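Long-range contacts in sortase (Streptomyces avermitilis, PDB 5GO5), which probably works as a cysteine transpeptidase, a housekeeping sortase that attaches secreted proteins to the bacterial cell wall: residues Trp63-Thr71 against Lys77-Asn85; Arg88-Ala96 against Leu122-Tyr131. One frame throughout, in Å; residues are numbered along the deposited sequence.

Contact 1 (Trp63-Thr71 against Lys77-Asn85)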
ATOM      1  N   TRP A  63      -7.877   1.291 -12.105  1.00 14.84           N
ATOM      2  CA  TRP A  63      -6.632   0.723 -11.536  1.00 14.26           C
ATOM      3  C   TRP A  63      -7.030  -0.246 -10.419  1.00 13.90           C
ATOM      4  O   TRP A  63      -7.757   0.107  -9.488  1.00 13.33           O
ATOM      5  CB  TRP A  63      -5.749   1.826 -11.022  1.00 13.71           C
ATOM      6  CG  TRP A  63      -4.345   1.433 -10.656  1.00 13.63           C
ATOM      7  CD1 TRP A  63      -3.225   1.655 -11.379  1.00 14.15           C
ATOM      8  CD2 TRP A  63      -3.912   0.933  -9.360  1.00 12.94           C
ATOM      9  NE1 TRP A  63      -2.102   1.277 -10.637  1.00 14.95           N
ATOM     10  CE2 TRP A  63      -2.508   0.825  -9.408  1.00 14.02           C
ATOM     11  CE3 TRP A  63      -4.585   0.543  -8.198  1.00 13.35           C
ATOM     12  CZ2 TRP A  63      -1.742   0.382  -8.303  1.00 14.13           C
ATOM     13  CZ3 TRP A  63      -3.834   0.084  -7.105  1.00 13.21           C
ATOM     14  CH2 TRP A  63      -2.426   0.036  -7.168  1.00 13.08           C
ATOM     15  N   ASN A  64      -6.566  -1.495 -10.547  1.00 13.83           N
ATOM     16  CA  ASN A  64      -6.920  -2.541  -9.592  1.00 14.13           C
ATOM     17  C   ASN A  64      -5.786  -3.581  -9.629  1.00 14.70           C
ATOM     18  O   ASN A  64      -5.459  -4.094 -10.690  1.00 14.34           O
ATOM     19  CB  ASN A  64      -8.299  -3.165  -9.884  1.00 15.50           C
ATOM     20  CG  ASN A  64      -8.338  -3.994 -11.176  1.00 14.99           C
ATOM     21  OD1 ASN A  64      -8.344  -5.210 -11.121  1.00 15.73           O
ATOM     22  ND2 ASN A  64      -8.298  -3.338 -12.310  1.00 15.65           N
ATOM     23  N   LYS A  65      -5.187  -3.868  -8.483  1.00 12.88           N
ATOM     24  CA  LYS A  65      -4.038  -4.768  -8.442  1.00 13.42           C
ATOM     25  C   LYS A  65      -4.173  -5.759  -7.338  1.00 12.74           C
ATOM     26  O   LYS A  65      -4.601  -5.415  -6.199  1.00 12.52           O
ATOM     27  CB  LYS A  65      -2.732  -4.006  -8.228  1.00 14.05           C
ATOM     28  CG  LYS A  65      -2.461  -2.880  -9.224  1.00 15.45           C
ATOM     29  CD  LYS A  65      -2.255  -3.361 -10.638  1.00 16.29           C
ATOM     30  CE  LYS A  65      -2.305  -2.180 -11.559  1.00 19.11           C
ATOM     31  NZ  LYS A  65      -2.026  -2.644 -12.956  1.00 22.09           N
ATOM     32  N   PRO A  66      -3.801  -7.015  -7.615  1.00 12.41           N
ATOM     33  CA  PRO A  66      -3.765  -7.979  -6.569  1.00 12.38           C
ATOM     34  C   PRO A  66      -2.557  -7.727  -5.653  1.00 12.20           C
ATOM     35  O   PRO A  66      -1.514  -7.272  -6.126  1.00 12.51           O
ATOM     36  CB  PRO A  66      -3.570  -9.310  -7.327  1.00 13.26           C
ATOM     37  CG  PRO A  66      -2.751  -8.905  -8.494  1.00 13.41           C
ATOM     38  CD  PRO A  66      -3.237  -7.554  -8.883  1.00 13.65           C
ATOM     39  N   VAL A  67      -2.755  -7.983  -4.361  1.00 11.47           N
ATOM     40  CA  VAL A  67      -1.676  -7.905  -3.374  1.00 11.86           C
ATOM     41  C   VAL A  67      -1.390  -9.323  -2.930  1.00 11.69           C
ATOM     42  O   VAL A  67      -2.253 -10.040  -2.440  1.00 11.87           O
ATOM     43  CB  VAL A  67      -2.013  -7.021  -2.184  1.00 12.57           C
ATOM     44  CG1 VAL A  67      -0.769  -6.851  -1.305  1.00 13.14           C
ATOM     45  CG2 VAL A  67      -2.555  -5.672  -2.669  1.00 11.87           C
ATOM     46  N   LEU A  68      -0.124  -9.709  -3.090  1.00 11.33           N
ATOM     47  CA  LEU A  68       0.348 -11.028  -2.781  1.00 12.76           C
ATOM     48  C   LEU A  68       1.238 -10.959  -1.554  1.00 12.82           C
ATOM     49  O   LEU A  68       1.870  -9.943  -1.299  1.00 11.93           O
ATOM     50  CB  LEU A  68       1.169 -11.586  -3.961  1.00 14.22           C
ATOM     51  CG  LEU A  68       0.370 -12.058  -5.176  1.00 16.12           C
ATOM     52  CD1 LEU A  68      -0.217 -10.877  -5.904  1.00 18.98           C
ATOM     53  CD2 LEU A  68       1.273 -12.832  -6.123  1.00 17.91           C
ATOM     54  N   GLU A  69       1.320 -12.079  -0.821  1.00 12.30           N
ATOM     55  CA  GLU A  69       2.181 -12.122   0.340  1.00 12.88           C
ATOM     56  C   GLU A  69       3.631 -12.291  -0.050  1.00 13.55           C
ATOM     57  O   GLU A  69       3.973 -13.200  -0.847  1.00 13.83           O
ATOM     58  CB  GLU A  69       1.723 -13.249   1.276  1.00 13.87           C
ATOM     59  CG  GLU A  69       2.597 -13.463   2.508  1.00 14.78           C
ATOM     60  CD  GLU A  69       2.598 -12.316   3.511  1.00 16.79           C
ATOM     61  OE1 GLU A  69       2.281 -11.160   3.144  1.00 16.84           O
ATOM     62  OE2 GLU A  69       2.900 -12.579   4.700  1.00 17.55           O
ATOM     63  N   GLY A  70       4.498 -11.468   0.521  1.00 12.70           N
ATOM     64  CA  GLY A  70       5.908 -11.543   0.206  1.00 13.57           C
ATOM     65  C   GLY A  70       6.411 -10.523  -0.760  1.00 14.49           C
ATOM     66  O   GLY A  70       5.644  -9.911  -1.486  1.00 13.19           O
ATOM     67  N   THR A  71       7.727 -10.338  -0.793  1.00 14.21           N
ATOM     68  CA  THR A  71       8.342  -9.343  -1.653  1.00 14.52           C
ATOM     69  C   THR A  71       9.491  -9.940  -2.459  1.00 16.22           C
ATOM     70  O   THR A  71      10.342  -9.191  -2.943  1.00 18.23           O
ATOM     71  CB  THR A  71       8.814  -8.101  -0.892  1.00 15.57           C
ATOM     72  OG1 THR A  71       9.665  -8.481   0.214  1.00 16.44           O
ATOM     73  CG2 THR A  71       7.606  -7.316  -0.335  1.00 14.65           C
ATOM     74  N   LYS A  77       6.701  -9.577  -9.853  1.00 22.64           N
ATOM     75  CA  LYS A  77       6.310  -9.720 -11.261  1.00 23.40           C
ATOM     76  C   LYS A  77       4.817  -9.988 -11.512  1.00 24.86           C
ATOM     77  O   LYS A  77       4.326  -9.750 -12.632  1.00 26.79           O
ATOM     78  CB  LYS A  77       7.161 -10.839 -11.931  1.00 26.93           C
ATOM     79  CG  LYS A  77       8.658 -10.554 -11.919  1.00 28.88           C
ATOM     80  CD  LYS A  77       9.442 -11.708 -12.599  1.00 34.69           C
ATOM     81  CE  LYS A  77      10.937 -11.446 -12.610  1.00 37.43           C
ATOM     82  N   LYS A  78       4.084 -10.463 -10.509  1.00 23.71           N
ATOM     83  CA  LYS A  78       2.686 -10.829 -10.623  1.00 24.27           C
ATOM     84  C   LYS A  78       1.720  -9.782 -10.039  1.00 23.59           C
ATOM     85  O   LYS A  78       0.519  -9.867 -10.253  1.00 24.00           O
ATOM     86  CB  LYS A  78       2.417 -12.122  -9.867  1.00 27.79           C
ATOM     87  CG  LYS A  78       3.255 -13.299 -10.320  1.00 29.66           C
ATOM     88  CD  LYS A  78       2.907 -14.475  -9.439  1.00 31.91           C
ATOM     89  CE  LYS A  78       3.815 -15.649  -9.671  1.00 33.63           C
ATOM     90  NZ  LYS A  78       3.319 -16.736  -8.816  1.00 35.28           N
ATOM     91  N   GLY A  79       2.234  -8.865  -9.239  1.00 19.68           N
ATOM     92  CA  GLY A  79       1.370  -7.888  -8.575  1.00 19.22           C
ATOM     93  C   GLY A  79       2.153  -7.110  -7.521  1.00 16.10           C
ATOM     94  O   GLY A  79       3.351  -7.040  -7.544  1.00 17.00           O
ATOM     95  N   LEU A  80       1.427  -6.530  -6.606  1.00 14.37           N
ATOM     96  CA  LEU A  80       2.039  -5.851  -5.487  1.00 13.22           C
ATOM     97  C   LEU A  80       2.392  -6.892  -4.431  1.00 13.88           C
ATOM     98  O   LEU A  80       1.729  -7.901  -4.299  1.00 14.84           O
ATOM     99  CB  LEU A  80       1.034  -4.892  -4.911  1.00 13.49           C
ATOM    100  CG  LEU A  80       0.535  -3.901  -5.938  1.00 13.15           C
ATOM    101  CD1 LEU A  80      -0.446  -2.961  -5.303  1.00 13.45           C
ATOM    102  CD2 LEU A  80       1.640  -3.078  -6.567  1.00 13.78           C
ATOM    103  N   GLY A  81       3.426  -6.618  -3.645  1.00 11.52           N
ATOM    104  CA  GLY A  81       3.869  -7.558  -2.623  1.00 11.46           C
ATOM    105  C   GLY A  81       3.840  -6.960  -1.221  1.00 11.38           C
ATOM    106  O   GLY A  81       4.366  -5.852  -1.015  1.00 11.59           O
ATOM    107  N   HIS A  82       3.242  -7.685  -0.290  1.00 11.07           N
ATOM    108  CA  HIS A  82       3.215  -7.320   1.108  1.00 11.28           C
ATOM    109  C   HIS A  82       4.484  -7.788   1.809  1.00 11.65           C
ATOM    110  O   HIS A  82       4.801  -8.964   1.762  1.00 12.91           O
ATOM    111  CB  HIS A  82       2.009  -7.929   1.793  1.00 11.29           C
ATOM    112  CG  HIS A  82       1.966  -7.713   3.260  1.00 11.51           C
ATOM    113  ND1 HIS A  82       1.987  -8.770   4.150  1.00 11.61           N
ATOM    114  CD2 HIS A  82       1.832  -6.590   3.999  1.00 11.33           C
ATOM    115  CE1 HIS A  82       1.913  -8.295   5.385  1.00 12.92           C
ATOM    116  NE2 HIS A  82       1.785  -6.984   5.319  1.00 11.51           N
ATOM    117  N   TYR A  83       5.185  -6.854   2.464  1.00 11.59           N
ATOM    118  CA  TYR A  83       6.305  -7.234   3.323  1.00 11.51           C
ATOM    119  C   TYR A  83       5.827  -8.185   4.426  1.00 11.59           C
ATOM    120  O   TYR A  83       4.984  -7.842   5.251  1.00 11.50           O
ATOM    121  CB  TYR A  83       7.019  -6.014   3.897  1.00 11.76           C
ATOM    122  CG  TYR A  83       7.799  -5.233   2.892  1.00 12.82           C
ATOM    123  CD1 TYR A  83       7.215  -4.182   2.156  1.00 13.34           C
ATOM    124  CD2 TYR A  83       9.148  -5.497   2.699  1.00 13.93           C
ATOM    125  CE1 TYR A  83       7.951  -3.446   1.244  1.00 13.82           C
ATOM    126  CE2 TYR A  83       9.878  -4.813   1.775  1.00 14.77           C
ATOM    127  CZ  TYR A  83       9.292  -3.765   1.066  1.00 14.88           C
ATOM    128  OH  TYR A  83      10.053  -3.059   0.201  1.00 17.18           O
ATOM    129  N   ALA A  84       6.383  -9.406   4.436  1.00 11.97           N
ATOM    130  CA  ALA A  84       5.775 -10.476   5.203  1.00 13.41           C
ATOM    131  C   ALA A  84       5.982 -10.325   6.710  1.00 13.75           C
ATOM    132  O   ALA A  84       5.268 -10.916   7.508  1.00 16.17           O
ATOM    133  CB  ALA A  84       6.245 -11.841   4.680  1.00 14.32           C
ATOM    134  N   ASN A  85       6.937  -9.507   7.086  1.00 13.55           N
ATOM    135  CA  ASN A  85       7.231  -9.178   8.497  1.00 14.31           C
ATOM    136  C   ASN A  85       6.413  -8.003   9.041  1.00 14.70           C
ATOM    137  O   ASN A  85       6.608  -7.599  10.180  1.00 16.59           O
ATOM    138  CB  ASN A  85       8.707  -8.828   8.657  1.00 15.60           C
ATOM    139  CG  ASN A  85       9.117  -7.636   7.853  1.00 16.52           C
ATOM    140  OD1 ASN A  85       8.807  -7.542   6.648  1.00 17.12           O
ATOM    141  ND2 ASN A  85       9.806  -6.699   8.474  1.00 19.28           N
TER
HETATM  142  O   HOH W   1       2.304 -11.116   6.884  1.00 19.17           O
HETATM  143  O   HOH W   2       8.760  -9.743   2.800  1.00 17.63           O

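Contact 2 (Arg88-Ala96 against Leu122-Tyr131). With SO4 (sulfate ion), chain D.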
ATOM      1  N   ARG A  88      -0.704  -7.224   9.115  1.00 13.57           N
ATOM      2  CA  ARG A  88      -1.738  -7.603   8.168  1.00 14.03           C
ATOM      3  C   ARG A  88      -2.720  -6.472   7.924  1.00 13.23           C
ATOM      4  O   ARG A  88      -2.743  -5.458   8.590  1.00 12.81           O
ATOM      5  CB  ARG A  88      -2.434  -8.884   8.625  1.00 18.51           C
ATOM      6  CG  ARG A  88      -1.447 -10.046   8.612  1.00 22.36           C
ATOM      7  CD  ARG A  88      -2.085 -11.381   8.897  1.00 26.23           C
ATOM      8  NE  ARG A  88      -3.183 -11.310   9.845  1.00 28.56           N
ATOM      9  N   LEU A  89      -3.533  -6.658   6.885  1.00 12.50           N
ATOM     10  CA  LEU A  89      -4.425  -5.621   6.437  1.00 12.63           C
ATOM     11  C   LEU A  89      -5.346  -5.171   7.547  1.00 13.66           C
ATOM     12  O   LEU A  89      -6.000  -5.988   8.235  1.00 14.83           O
ATOM     13  CB  LEU A  89      -5.164  -6.131   5.202  1.00 13.44           C
ATOM     14  CG  LEU A  89      -6.150  -5.211   4.548  1.00 13.23           C
ATOM     15  CD1 LEU A  89      -5.551  -3.908   4.141  1.00 13.09           C
ATOM     16  CD2 LEU A  89      -6.726  -5.960   3.369  1.00 13.61           C
ATOM     17  N   GLY A  90      -5.361  -3.858   7.789  1.00 13.43           N
ATOM     18  CA  GLY A  90      -6.197  -3.230   8.786  1.00 13.41           C
ATOM     19  C   GLY A  90      -5.700  -3.281  10.208  1.00 14.66           C
ATOM     20  O   GLY A  90      -6.303  -2.693  11.098  1.00 15.60           O
ATOM     21  N   GLN A  91      -4.562  -3.931  10.443  1.00 14.15           N
ATOM     22  CA  GLN A  91      -4.107  -4.194  11.808  1.00 15.40           C
ATOM     23  C   GLN A  91      -3.214  -3.076  12.334  1.00 14.67           C
ATOM     24  O   GLN A  91      -2.678  -2.248  11.576  1.00 13.72           O
ATOM     25  CB  GLN A  91      -3.353  -5.526  11.866  1.00 17.63           C
ATOM     26  CG  GLN A  91      -4.171  -6.721  11.421  1.00 22.00           C
ATOM     27  CD  GLN A  91      -5.511  -6.814  12.127  1.00 29.63           C
ATOM     28  OE1 GLN A  91      -5.560  -6.891  13.354  1.00 37.64           O
ATOM     29  NE2 GLN A  91      -6.604  -6.772  11.363  1.00 36.61           N
ATOM     30  N   LYS A  92      -3.062  -3.038  13.655  1.00 14.14           N
ATOM     31  CA  LYS A  92      -2.150  -2.118  14.267  1.00 14.75           C
ATOM     32  C   LYS A  92      -0.742  -2.442  13.818  1.00 13.98           C
ATOM     33  O   LYS A  92      -0.349  -3.628  13.780  1.00 14.91           O
ATOM     34  CB  LYS A  92      -2.251  -2.173  15.793  1.00 17.65           C
ATOM     35  CG  LYS A  92      -3.569  -1.629  16.311  1.00 20.04           C
ATOM     36  CD  LYS A  92      -3.626  -1.718  17.828  1.00 24.47           C
ATOM     37  CE  LYS A  92      -5.032  -1.420  18.304  1.00 27.82           C
ATOM     38  NZ  LYS A  92      -5.157  -1.830  19.733  1.00 33.10           N
ATOM     39  N   GLY A  93      -0.003  -1.397  13.477  1.00 12.28           N
ATOM     40  CA  GLY A  93       1.334  -1.530  12.906  1.00 12.13           C
ATOM     41  C   GLY A  93       1.353  -0.813  11.592  1.00 11.89           C
ATOM     42  O   GLY A  93       0.731   0.271  11.454  1.00 12.23           O
ATOM     43  N   ASN A  94       2.090  -1.371  10.640  1.00 11.14           N
ATOM     44  CA  ASN A  94       2.317  -0.733   9.349  1.00 11.25           C
ATOM     45  C   ASN A  94       2.215  -1.808   8.269  1.00 11.25           C
ATOM     46  O   ASN A  94       3.125  -2.600   8.095  1.00 13.00           O
ATOM     47  CB  ASN A  94       3.663  -0.052   9.344  1.00 11.59           C
ATOM     48  CG  ASN A  94       3.920   0.723   8.085  1.00 13.30           C
ATOM     49  OD1 ASN A  94       3.062   0.799   7.185  1.00 12.87           O
ATOM     50  ND2 ASN A  94       5.124   1.302   7.985  1.00 12.86           N
ATOM     51  N   PHE A  95       1.096  -1.806   7.540  1.00 10.35           N
ATOM     52  CA  PHE A  95       0.848  -2.735   6.429  1.00 10.51           C
ATOM     53  C   PHE A  95       1.605  -2.205   5.214  1.00 10.36           C
ATOM     54  O   PHE A  95       1.194  -1.255   4.597  1.00 10.73           O
ATOM     55  CB  PHE A  95      -0.653  -2.817   6.179  1.00 10.80           C
ATOM     56  CG  PHE A  95      -1.072  -3.603   4.957  1.00 10.60           C
ATOM     57  CD1 PHE A  95      -1.170  -4.980   4.982  1.00 10.97           C
ATOM     58  CD2 PHE A  95      -1.414  -2.950   3.783  1.00 11.82           C
ATOM     59  CE1 PHE A  95      -1.568  -5.687   3.846  1.00 11.29           C
ATOM     60  CE2 PHE A  95      -1.803  -3.654   2.675  1.00 11.87           C
ATOM     61  CZ  PHE A  95      -1.893  -5.029   2.708  1.00 11.52           C
ATOM     62  N   ALA A  96       2.730  -2.836   4.903  1.00 10.07           N
ATOM     63  CA  ALA A  96       3.635  -2.283   3.913  1.00 10.95           C
ATOM     64  C   ALA A  96       3.615  -3.091   2.639  1.00 10.55           C
ATOM     65  O   ALA A  96       3.683  -4.321   2.662  1.00 10.26           O
ATOM     66  CB  ALA A  96       5.030  -2.236   4.471  1.00 11.56           C
ATOM     67  N   LEU A 122      -8.458  -1.195   0.033  1.00 11.04           N
ATOM     68  CA  LEU A 122      -8.297  -2.618  -0.159  1.00 11.93           C
ATOM     69  C   LEU A 122      -9.497  -3.401   0.263  1.00 12.95           C
ATOM     70  O   LEU A 122     -10.214  -3.026   1.207  1.00 12.46           O
ATOM     71  CB  LEU A 122      -7.104  -3.177   0.603  1.00 12.16           C
ATOM     72  CG  LEU A 122      -5.753  -2.634   0.140  1.00 11.93           C
ATOM     73  CD1 LEU A 122      -5.279  -1.451   0.962  1.00 12.77           C
ATOM     74  CD2 LEU A 122      -4.673  -3.711   0.082  1.00 12.22           C
ATOM     75  N   THR A 123      -9.700  -4.520  -0.421  1.00 12.11           N
ATOM     76  CA  THR A 123     -10.653  -5.511   0.011  1.00 12.90           C
ATOM     77  C   THR A 123      -9.947  -6.844   0.234  1.00 12.66           C
ATOM     78  O   THR A 123      -9.066  -7.226  -0.559  1.00 13.23           O
ATOM     79  CB  THR A 123     -11.862  -5.691  -0.949  1.00 13.46           C
ATOM     80  OG1 THR A 123     -12.644  -6.802  -0.499  1.00 15.63           O
ATOM     81  CG2 THR A 123     -11.434  -5.893  -2.394  1.00 13.57           C
ATOM     82  N   ASP A 124     -10.326  -7.516   1.303  1.00 13.11           N
ATOM     83  CA  ASP A 124      -9.903  -8.922   1.556  1.00 15.03           C
ATOM     84  C   ASP A 124     -11.005  -9.920   1.210  1.00 17.00           C
ATOM     85  O   ASP A 124     -10.889 -11.100   1.555  1.00 17.42           O
ATOM     86  CB  ASP A 124      -9.424  -9.135   2.985  1.00 16.48           C
ATOM     87  CG  ASP A 124     -10.492  -8.875   4.024  1.00 16.80           C
ATOM     88  OD1 ASP A 124     -11.631  -8.607   3.646  1.00 16.71           O
ATOM     89  OD2 ASP A 124     -10.158  -8.833   5.238  1.00 20.70           O
ATOM     90  N   GLY A 125     -12.078  -9.445   0.602  1.00 16.27           N
ATOM     91  CA  GLY A 125     -13.213 -10.291   0.300  1.00 17.89           C
ATOM     92  C   GLY A 125     -14.333 -10.220   1.314  1.00 19.14           C
ATOM     93  O   GLY A 125     -15.484 -10.625   1.016  1.00 20.54           O
ATOM     94  N   THR A 126     -14.007  -9.738   2.499  1.00 17.76           N
ATOM     95  CA  THR A 126     -14.985  -9.569   3.609  1.00 18.17           C
ATOM     96  C   THR A 126     -15.209  -8.100   3.934  1.00 17.48           C
ATOM     97  O   THR A 126     -16.363  -7.666   4.169  1.00 16.19           O
ATOM     98  CB  THR A 126     -14.501 -10.308   4.830  1.00 20.48           C
ATOM     99  OG1 THR A 126     -14.524 -11.703   4.531  1.00 23.09           O
ATOM    100  CG2 THR A 126     -15.375 -10.068   6.054  1.00 20.83           C
ATOM    101  N   THR A 127     -14.108  -7.365   4.000  1.00 16.22           N
ATOM    102  CA  THR A 127     -14.101  -5.963   4.432  1.00 14.61           C
ATOM    103  C   THR A 127     -13.385  -5.058   3.445  1.00 14.04           C
ATOM    104  O   THR A 127     -12.363  -5.444   2.865  1.00 14.20           O
ATOM    105  CB  THR A 127     -13.399  -5.862   5.804  1.00 15.48           C
ATOM    106  OG1 THR A 127     -14.031  -6.757   6.753  1.00 16.63           O
ATOM    107  CG2 THR A 127     -13.358  -4.470   6.378  1.00 15.76           C
ATOM    108  N   TRP A 128     -13.918  -3.853   3.282  1.00 12.78           N
ATOM    109  CA  TRP A 128     -13.282  -2.791   2.586  1.00 12.78           C
ATOM    110  C   TRP A 128     -12.570  -1.907   3.588  1.00 13.48           C
ATOM    111  O   TRP A 128     -13.194  -1.404   4.501  1.00 13.98           O
ATOM    112  CB  TRP A 128     -14.294  -1.891   1.906  1.00 13.17           C
ATOM    113  CG  TRP A 128     -14.926  -2.495   0.659  1.00 13.40           C
ATOM    114  CD1 TRP A 128     -16.185  -2.974   0.535  1.00 14.86           C
ATOM    115  CD2 TRP A 128     -14.308  -2.622  -0.617  1.00 14.29           C
ATOM    116  NE1 TRP A 128     -16.408  -3.407  -0.768  1.00 15.15           N
ATOM    117  CE2 TRP A 128     -15.265  -3.189  -1.494  1.00 14.59           C
ATOM    118  CE3 TRP A 128     -13.049  -2.293  -1.110  1.00 13.75           C
ATOM    119  CZ2 TRP A 128     -14.985  -3.447  -2.822  1.00 14.71           C
ATOM    120  CZ3 TRP A 128     -12.785  -2.522  -2.436  1.00 14.36           C
ATOM    121  CH2 TRP A 128     -13.739  -3.103  -3.264  1.00 14.05           C
ATOM    122  N   PHE A 129     -11.284  -1.679   3.357  1.00 11.52           N
ATOM    123  CA  PHE A 129     -10.443  -0.840   4.208  1.00 12.25           C
ATOM    124  C   PHE A 129     -10.090   0.390   3.420  1.00 11.86           C
ATOM    125  O   PHE A 129      -9.490   0.277   2.337  1.00 12.69           O
ATOM    126  CB  PHE A 129      -9.149  -1.606   4.563  1.00 11.13           C
ATOM    127  CG  PHE A 129      -9.368  -2.880   5.324  1.00 11.66           C
ATOM    128  CD1 PHE A 129      -9.662  -4.071   4.656  1.00 12.47           C
ATOM    129  CD2 PHE A 129      -9.323  -2.887   6.723  1.00 12.76           C
ATOM    130  CE1 PHE A 129      -9.869  -5.258   5.367  1.00 13.41           C
ATOM    131  CE2 PHE A 129      -9.511  -4.081   7.439  1.00 13.63           C
ATOM    132  CZ  PHE A 129      -9.787  -5.252   6.755  1.00 13.49           C
ATOM    133  N   THR A 130     -10.376   1.579   3.962  1.00 11.47           N
ATOM    134  CA  THR A 130      -9.973   2.813   3.334  1.00 11.28           C
ATOM    135  C   THR A 130      -8.883   3.460   4.145  1.00 11.76           C
ATOM    136  O   THR A 130      -9.145   3.881   5.274  1.00 11.67           O
ATOM    137  CB  THR A 130     -11.142   3.814   3.208  1.00 12.54           C
ATOM    138  OG1 THR A 130     -12.168   3.217   2.405  1.00 13.04           O
ATOM    139  CG2 THR A 130     -10.712   5.074   2.550  1.00 13.51           C
ATOM    140  N   TYR A 131      -7.688   3.551   3.551  1.00 10.78           N
ATOM    141  CA  TYR A 131      -6.589   4.290   4.114  1.00 11.39           C
ATOM    142  C   TYR A 131      -6.477   5.660   3.464  1.00 11.63           C
ATOM    143  O   TYR A 131      -6.837   5.827   2.290  1.00 11.67           O
ATOM    144  CB  TYR A 131      -5.284   3.527   3.931  1.00 10.68           C
ATOM    145  CG  TYR A 131      -5.125   2.271   4.736  1.00  9.86           C
ATOM    146  CD1 TYR A 131      -5.637   1.047   4.301  1.00 10.67           C
ATOM    147  CD2 TYR A 131      -4.432   2.273   5.973  1.00 10.92           C
ATOM    148  CE1 TYR A 131      -5.448  -0.133   5.034  1.00 11.52           C
ATOM    149  CE2 TYR A 131      -4.241   1.098   6.694  1.00 10.64           C
ATOM    150  CZ  TYR A 131      -4.752  -0.098   6.236  1.00 10.42           C
ATOM    151  OH  TYR A 131      -4.502  -1.229   7.002  1.00 11.33           O
TER
HETATM  152  S   SO4 D 303      -8.761  -0.227  19.163  1.00 41.00           S
HETATM  153  O1  SO4 D 303      -8.012   0.950  18.622  1.00 42.89           O
HETATM  154  O2  SO4 D 303     -10.043   0.285  19.722  1.00 40.99           O
HETATM  155  O3  SO4 D 303      -7.908  -0.900  20.170  1.00 38.73           O
HETATM  156  O4  SO4 D 303      -9.124  -1.213  18.133  1.00 36.37           O
HETATM  157  O   HOH W   3      -2.919  -1.017   9.081  1.00 11.31           O

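Contact 1 (Trp63-Thr71 against Lys77-Asn85)
Glu69 and His82 are tied by a short hydrogen bond, His82 ND1 donating to Glu69 OE1 at 2.6 Å, across the parallel strands 65-69 and 80-82 of a beta-alpha-beta unit in the sortase fold, connected through helix 73-76. The carboxylate uses its syn lone pair and lies nearly coplanar with the imidazole, 16° between planes. NE2 of His82 is bonded to the carbonyl of Ala87, so both ring nitrogens have acceptors and the buried pair may well be charged. The other oxygen, OE2, takes a water that also donates to Ala84 O, bridging the carboxylate to the loop that follows strand 80-82. With Glu69 replaced by an alanine, His82 ND1 would probably lose its acceptor, leaving the ring held by polar contact at NE2 and less firmly fixed in rotation. In the backbone, Leu80 N bonds to Pro66 O, Leu68 N to Leu80 O (2.9 Å) and His82 N to Leu68 O (2.8 Å), and Gly70 N closes the ladder on His82 O. Gly79 and Gly81 fit this pairing because a CB on either would collide with a carbonyl, Pro66 O and Gly70 O respectively. On the face that carries Val67 and Leu80, Leu80 CD1 sits 3.9 Å from Lys65 CB and meets Trp63 CH2 at 4.0 Å, leucine and tryptophan reaching toward each other. Leu80 comes within about 7 Å of the side chain of His100, a predicted active-site residue. On the other face, the Leu68 side chain crosses that of Lys78 at about a right angle, its CD2 touching CB and CD of the lysine. Thr71 CG2, anti to its carbonyl carbon, stands over the centre of the Tyr83 ring, a CH-pi contact 3.8 Å from the centroid.

Contact 2 (Arg88-Ala96 against Leu122-Tyr131)
The type II beta turn from Arg88 to Gln91 lays Leu89 and Gly90 against the hairpin formed by strands 119-123 and 127-140. Leu89 does most of the touching. Its CG stands anti to the backbone N (chi1 180°), which carries the branch out over Phe129: CG lies 3.9 Å from the centroid of that ring, a CH-pi contact over the face but displaced toward the rim. Thr127 CG2 covers the opposite face, so the phenyl group is sandwiched between the turn and its own strand. The two methyls of Leu89 divide the work. CD1 meets Leu122 CB at 3.9 Å and also touches the edge of the Tyr131 ring at CE1, while CD2 leans on Phe129 and approaches Asp124 CB. Gly90 CA packs 3.7 Å from Phe129 CE2, where a CB would clash with the ring. In the sortase barrel the turn packs beside the antiparallel hairpin, whose hydrogen-bonded pair Leu122 and Phe129 is joined by both backbone bonds; its bend is held by Asp124 OD1, which accepts from the N-H groups of Thr126, an Asx turn, and Thr127. The polar link between the segments is Gly90 N to Tyr131 OH, 2.9 Å but well off straight at 135°. Tyr131 OH donates to a water 2.6 Å away that donates in turn to Gln91 O, so the hydroxyl accepts from the turn directly and is linked to it again through the water. Deeper in, Phe95 and Leu122 extend toward each other, CE2 to CD2 3.9 Å, with Leu164 of strand 162-167 touching both. At the surface, Lys92 NZ reaches O3 of a sulfate, probably from the crystallisation liquor, at 2.9 Å, and Arg162 binds the same ion.

Overall arrangement
The two contacts follow one another along the chain, 63-85 and then 88-131, and their centres lie about 13 Å apart in one mixed, closed sheet that belongs to the sortase beta barrel. Strands 80-82 and 93-98 are neighbours in it and run antiparallel; a probable hydrogen bond from Tyr83 N to Ala96 O, 3.0 Å, stitches the two contacts together. The rings of His82 and Phe95 also meet, and Val67 CG2 packs on Leu122 CD2, so inner side chains from both contacts share one core. Contact 1 approaches the predicted catalytic histidine, His100, whereas contact 2 lies away from the active site and the glycine pocket, on the side of the 119-140 hairpin.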